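Local coordinates for 2S Albumin protein (Dolichos, PDB 6IX1), which is a seed albumin with a hemopexin-type fold, probably serving as a storage protein and, as in related plant hemopexin-fold albumins, possibly binding small ligands, at residues N22-V27 and R43-G48. Residues are numbered along the deposited sequence; the frame is centred on the assembly and turned at random.
Sequences NKYVRV and RLISSG
The Tyr24 ring meets Leu44 O at its edge, in plane, with CE1 3.6 Å from that oxygen, while Arg43 runs alongside the ring, pointing the same way. With CG anti to the backbone N (chi1 -176°), the extended Arg43 chain carries its guanidinium past the phenol, the two planes 27° apart; NH1 gives Tyr24 OH a weak bond of 3.4 Å. Gly48 CA covers one guanidinium face, over its centre. Phe49 also meets the Tyr24 ring. Tyr24 and Arg43 lie on strands 23-28 and 37-44, the third and fourth of a four-stranded antiparallel sheet, one blade of a hemopexin-type beta-propeller, where the fourth strand runs into a short helix. The two form a hydrogen-bonded pair: Tyr24 N reaches Arg43 O at 2.8 Å, and Arg43 N returns a bond to Tyr24 O. Past Leu44, the N-cap residue, Ile45 N donates almost straight (169°) to Asn22 O; a water that accepts from Ser46 N lies 2.9 Å from Asn22 O and probably donates to it. Lys23 NZ bends back to Asn22 OD1 at 2.8 Å, whereas Asn22 ND2 bonds Glu59 and touches Leu44 CD2 at 3.6 Å.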
loop_
_atom_site.group_PDB
_atom_site.type_symbol
_atom_site.label_atom_id
_atom_site.label_comp_id
_atom_site.label_asym_id
_atom_site.label_seq_id
_atom_site.Cartn_x
_atom_site.Cartn_y
_atom_site.Cartn_z
ATOM N N ASN A 22 -5.411 12.792 -5.443
ATOM C CA ASN A 22 -4.633 12.957 -6.698
ATOM C C ASN A 22 -3.202 13.413 -6.475
ATOM O O ASN A 22 -2.536 13.738 -7.507
ATOM C CB ASN A 22 -5.346 13.905 -7.671
ATOM C CG ASN A 22 -5.498 15.311 -7.106
ATOM O OD1 ASN A 22 -5.380 15.520 -5.905
ATOM N ND2 ASN A 22 -5.874 16.260 -7.940
ATOM N N LYS A 23 -2.716 13.351 -5.258
ATOM C CA LYS A 23 -1.376 13.869 -4.944
ATOM C C LYS A 23 -0.571 12.856 -4.179
ATOM O O LYS A 23 -1.078 11.781 -3.784
ATOM C CB LYS A 23 -1.503 15.142 -4.122
ATOM C CG LYS A 23 -2.212 16.264 -4.895
ATOM C CD LYS A 23 -2.454 17.546 -4.155
ATOM C CE LYS A 23 -3.425 18.473 -4.881
ATOM N NZ LYS A 23 -4.820 17.977 -4.737
ATOM N N TYR A 24 0.708 13.100 -4.013
ATOM C CA TYR A 24 1.555 12.169 -3.238
ATOM C C TYR A 24 2.721 12.916 -2.602
ATOM O O TYR A 24 3.000 14.082 -2.969
ATOM C CB TYR A 24 2.085 11.049 -4.144
ATOM C CG TYR A 24 3.235 11.441 -5.026
ATOM C CD1 TYR A 24 3.075 12.210 -6.127
ATOM C CD2 TYR A 24 4.532 11.069 -4.686
ATOM C CE1 TYR A 24 4.181 12.685 -6.843
ATOM C CE2 TYR A 24 5.628 11.472 -5.433
ATOM C CZ TYR A 24 5.440 12.248 -6.558
ATOM O OH TYR A 24 6.500 12.683 -7.281
ATOM N N VAL A 25 3.380 12.266 -1.652
ATOM C CA VAL A 25 4.681 12.640 -1.073
ATOM C C VAL A 25 5.573 11.436 -1.104
ATOM O O VAL A 25 5.120 10.268 -1.155
ATOM C CB VAL A 25 4.629 13.246 0.331
ATOM C CG1 VAL A 25 3.985 14.623 0.305
ATOM C CG2 VAL A 25 4.024 12.311 1.309
ATOM N N ARG A 26 6.861 11.668 -1.090
ATOM C CA ARG A 26 7.880 10.652 -0.873
ATOM C C ARG A 26 8.558 11.033 0.441
ATOM O O ARG A 26 8.968 12.204 0.604
ATOM C CB ARG A 26 8.879 10.609 -2.018
ATOM C CG ARG A 26 9.954 9.580 -1.788
ATOM C CD ARG A 26 10.728 9.388 -3.088
ATOM N NE ARG A 26 11.209 10.658 -3.618
ATOM C CZ ARG A 26 12.364 11.241 -3.466
ATOM N NH1 ARG A 26 13.373 10.608 -3.027
ATOM N NH2 ARG A 26 12.433 12.449 -3.941
ATOM N N VAL A 27 8.665 10.129 1.397
ATOM C CA VAL A 27 9.176 10.372 2.742
ATOM C C VAL A 27 10.359 9.456 3.037
ATOM O O VAL A 27 10.290 8.240 2.655
ATOM C CB VAL A 27 7.995 10.151 3.743
ATOM C CG1 VAL A 27 8.492 10.197 5.190
ATOM C CG2 VAL A 27 6.869 11.165 3.562
ATOM N N ARG A 43 2.741 16.756 -4.302
ATOM C CA ARG A 43 2.850 16.895 -5.770
ATOM C C ARG A 43 1.722 16.134 -6.383
ATOM O O ARG A 43 1.422 15.030 -5.920
ATOM C CB ARG A 43 4.245 16.403 -6.284
ATOM C CG ARG A 43 4.573 16.544 -7.738
ATOM C CD ARG A 43 6.040 16.135 -7.856
ATOM N NE ARG A 43 6.618 16.375 -9.158
ATOM C CZ ARG A 43 7.763 15.865 -9.581
ATOM N NH1 ARG A 43 8.438 15.003 -8.828
ATOM N NH2 ARG A 43 8.164 16.137 -10.805
ATOM N N LEU A 44 1.230 16.598 -7.492
ATOM C CA LEU A 44 0.238 15.797 -8.237
ATOM C C LEU A 44 0.941 14.533 -8.678
ATOM O O LEU A 44 2.089 14.488 -9.175
ATOM C CB LEU A 44 -0.253 16.540 -9.482
ATOM C CG LEU A 44 -1.156 17.725 -9.253
ATOM C CD1 LEU A 44 -1.316 18.457 -10.566
ATOM C CD2 LEU A 44 -2.474 17.228 -8.783
ATOM N N ILE A 45 0.202 13.429 -8.629
ATOM C CA ILE A 45 0.636 12.156 -9.254
ATOM C C ILE A 45 1.003 12.342 -10.721
ATOM O O ILE A 45 2.030 11.817 -11.171
ATOM C CB ILE A 45 -0.426 11.079 -9.021
ATOM C CG1 ILE A 45 -0.648 10.766 -7.528
ATOM C CG2 ILE A 45 -0.194 9.836 -9.847
ATOM C CD1 ILE A 45 -1.929 10.065 -7.223
ATOM N N SER A 46 0.194 13.072 -11.453
ATOM C CA SER A 46 0.482 13.288 -12.882
ATOM C C SER A 46 1.821 13.991 -13.089
ATOM O O SER A 46 2.375 13.862 -14.155
ATOM C CB SER A 46 -0.609 14.062 -13.522
ATOM O OG SER A 46 -0.779 15.305 -12.879
ATOM N N SER A 47 2.268 14.784 -12.134
ATOM C CA SER A 47 3.569 15.482 -12.251
ATOM C C SER A 47 4.718 14.524 -11.950
ATOM O O SER A 47 5.701 14.421 -12.742
ATOM C CB SER A 47 3.569 16.661 -11.305
ATOM O OG SER A 47 4.851 17.276 -11.245
ATOM N N GLY A 48 4.635 13.841 -10.816
ATOM C CA GLY A 48 5.697 12.917 -10.367
ATOM C C GLY A 48 5.891 11.788 -11.325
ATOM O O GLY A 48 7.033 11.287 -11.396
HETATM O O HOH W 1 -2.533 13.834 -10.406
#